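Local coordinates for protein ESXA (Geobacillus thermodenitrificans, PDB 3ZBH) that is of uncharacterised function but, as a small helical-hairpin member of the WXG100 (ESAT-6) family, is probably a substrate of a type VII secretion system, at residues 13-18 against 85-90. Residues are numbered along the deposited sequence; the frame is centred on the assembly and turned at random.
Sequences ELRGVA and ILEDTD
Arg15 and Glu87 meet between the two helices of the hairpin and close a bidentate salt bridge. The guanidinium presents its end: NH2 of Arg15 donates to OE1 of Glu87 at 3.0 Å, and NH1 of Arg15 donates to OE2 of Glu87 at 3.1 Å. Both bonds are nearly straight and stay close to the guanidinium plane, but the carboxylate is turned 50° against that plane and receives the nitrogens from above its own. Length suits both residues, partly exposed side chains that cross at about a right angle where their charged ends meet: Arg15 is extended from CG to NE, while Glu87, with CG anti to the backbone N (chi1 -180°), stretches across to meet it. With a leucine in place of Arg15 both bonds would be lost, and the Glu87 carboxylate would probably be left without its charged mate and freer to turn.

The apolar part of the contact rests on a single pair of leucines. CD2 of Leu14 meets CD2 of Leu86 at 4.2 Å, methyl to methyl; CA of Leu14 and CA of Leu86 lie 9.0 Å apart. Both side chains set out toward the facing helix, and leucine suits the place because its methyls pack against apolar neighbours. Leu14 also packs on Ala83 and on Ile45 of the second subunit, whereas Leu86 rests on Pro11 and Leu9 near the start of the first helix.

Within segment 85-90, OG1 of Thr89 bonds back to the carbonyl O of Ile85 at 2.8 Å. That oxygen takes the Thr89 backbone N-H from the opposite face, so it accepts two bonds from Thr89, whose hydroxyl is turned back onto its own helix.

The salt bridge and the leucine pair tie the beginning of helix 11-45 to the C-terminal part of helix 48-95, in the antiparallel helical hairpin characteristic of WXG100 proteins.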
loop_
_atom_site.group_PDB
_atom_site.type_symbol
_atom_site.label_atom_id
_atom_site.label_comp_id
_atom_site.label_asym_id
_atom_site.label_seq_id
_atom_site.Cartn_x
_atom_site.Cartn_y
_atom_site.Cartn_z
ATOM N N GLU B 13 -12.643 -7.414 20.249
ATOM C CA GLU B 13 -12.685 -6.307 19.294
ATOM C C GLU B 13 -11.300 -5.743 19.063
ATOM O O GLU B 13 -10.902 -5.515 17.931
ATOM C CB GLU B 13 -13.621 -5.188 19.771
ATOM C CG GLU B 13 -15.088 -5.544 19.604
ATOM C CD GLU B 13 -16.036 -4.752 20.506
ATOM O OE1 GLU B 13 -15.592 -3.842 21.226
ATOM O OE2 GLU B 13 -17.239 -5.062 20.490
ATOM N N LEU B 14 -10.579 -5.478 20.152
ATOM C CA LEU B 14 -9.229 -4.919 20.057
ATOM C C LEU B 14 -8.249 -5.847 19.345
ATOM O O LEU B 14 -7.426 -5.390 18.557
ATOM C CB LEU B 14 -8.692 -4.583 21.451
ATOM C CG LEU B 14 -9.012 -3.136 21.906
ATOM C CD1 LEU B 14 -10.496 -2.859 21.934
ATOM C CD2 LEU B 14 -8.438 -2.863 23.294
ATOM N N ARG B 15 -8.309 -7.139 19.663
ATOM C CA ARG B 15 -7.441 -8.113 18.983
ATOM C C ARG B 15 -7.758 -8.221 17.501
ATOM O O ARG B 15 -6.858 -8.389 16.679
ATOM C CB ARG B 15 -7.545 -9.481 19.635
ATOM C CG ARG B 15 -6.931 -9.480 21.012
ATOM C CD ARG B 15 -7.180 -10.757 21.790
ATOM N NE ARG B 15 -6.433 -10.641 23.046
ATOM C CZ ARG B 15 -6.905 -10.989 24.237
ATOM N NH1 ARG B 15 -8.132 -11.488 24.347
ATOM N NH2 ARG B 15 -6.138 -10.836 25.302
ATOM N N GLY B 16 -9.046 -8.199 17.180
ATOM C CA GLY B 16 -9.495 -8.123 15.777
ATOM C C GLY B 16 -8.855 -6.971 15.010
ATOM O O GLY B 16 -8.374 -7.133 13.875
ATOM N N VAL B 17 -8.879 -5.790 15.610
ATOM C CA VAL B 17 -8.292 -4.624 14.985
ATOM C C VAL B 17 -6.756 -4.717 14.969
ATOM O O VAL B 17 -6.132 -4.321 13.986
ATOM C CB VAL B 17 -8.779 -3.310 15.641
ATOM C CG1 VAL B 17 -8.118 -2.140 14.938
ATOM C CG2 VAL B 17 -10.312 -3.206 15.492
ATOM N N ALA B 18 -6.173 -5.275 16.025
ATOM C CA ALA B 18 -4.716 -5.491 16.042
ATOM C C ALA B 18 -4.299 -6.377 14.859
ATOM O O ALA B 18 -3.312 -6.105 14.189
ATOM C CB ALA B 18 -4.300 -6.150 17.333
ATOM N N ILE B 85 -4.770 -5.878 28.671
ATOM C CA ILE B 85 -5.106 -4.995 29.817
ATOM C C ILE B 85 -6.595 -4.951 30.046
ATOM O O ILE B 85 -7.059 -5.042 31.190
ATOM C CB ILE B 85 -4.517 -3.594 29.619
ATOM C CG1 ILE B 85 -3.006 -3.668 29.939
ATOM C CG2 ILE B 85 -5.264 -2.545 30.477
ATOM C CD1 ILE B 85 -2.180 -2.464 29.475
ATOM N N LEU B 86 -7.342 -4.840 28.956
ATOM C CA LEU B 86 -8.802 -4.836 29.060
ATOM C C LEU B 86 -9.411 -6.154 29.579
ATOM O O LEU B 86 -10.300 -6.135 30.436
ATOM C CB LEU B 86 -9.434 -4.418 27.726
ATOM C CG LEU B 86 -10.961 -4.222 27.668
ATOM C CD1 LEU B 86 -11.422 -3.145 28.648
ATOM C CD2 LEU B 86 -11.311 -3.806 26.244
ATOM N N GLU B 87 -8.941 -7.281 29.059
ATOM C CA GLU B 87 -9.368 -8.601 29.555
ATOM C C GLU B 87 -9.107 -8.760 31.063
ATOM O O GLU B 87 -9.977 -9.231 31.845
ATOM C CB GLU B 87 -8.637 -9.670 28.723
ATOM C CG GLU B 87 -8.917 -11.129 29.046
ATOM C CD GLU B 87 -8.263 -12.001 27.993
ATOM O OE1 GLU B 87 -7.020 -12.053 27.926
ATOM O OE2 GLU B 87 -8.984 -12.551 27.163
ATOM N N ASP B 88 -7.930 -8.302 31.483
ATOM C CA ASP B 88 -7.553 -8.342 32.879
ATOM C C ASP B 88 -8.458 -7.462 33.718
ATOM O O ASP B 88 -9.014 -7.908 34.722
ATOM C CB ASP B 88 -6.095 -7.899 33.031
ATOM C CG ASP B 88 -5.134 -8.972 32.599
ATOM O OD1 ASP B 88 -5.589 -10.121 32.413
ATOM O OD2 ASP B 88 -3.931 -8.676 32.445
ATOM N N THR B 89 -8.632 -6.227 33.272
ATOM C CA THR B 89 -9.513 -5.279 33.937
ATOM C C THR B 89 -10.910 -5.879 34.083
ATOM O O THR B 89 -11.475 -5.905 35.183
ATOM C CB THR B 89 -9.578 -3.970 33.139
ATOM O OG1 THR B 89 -8.256 -3.386 33.044
ATOM C CG2 THR B 89 -10.562 -2.979 33.806
ATOM N N ASP B 90 -11.456 -6.396 32.986
ATOM C CA ASP B 90 -12.778 -7.043 33.059
ATOM C C ASP B 90 -12.856 -8.232 34.044
ATOM O O ASP B 90 -13.849 -8.369 34.759
ATOM C CB ASP B 90 -13.274 -7.441 31.660
ATOM C CG ASP B 90 -13.652 -6.250 30.802
ATOM O OD1 ASP B 90 -13.688 -5.115 31.336
ATOM O OD2 ASP B 90 -13.936 -6.448 29.576
#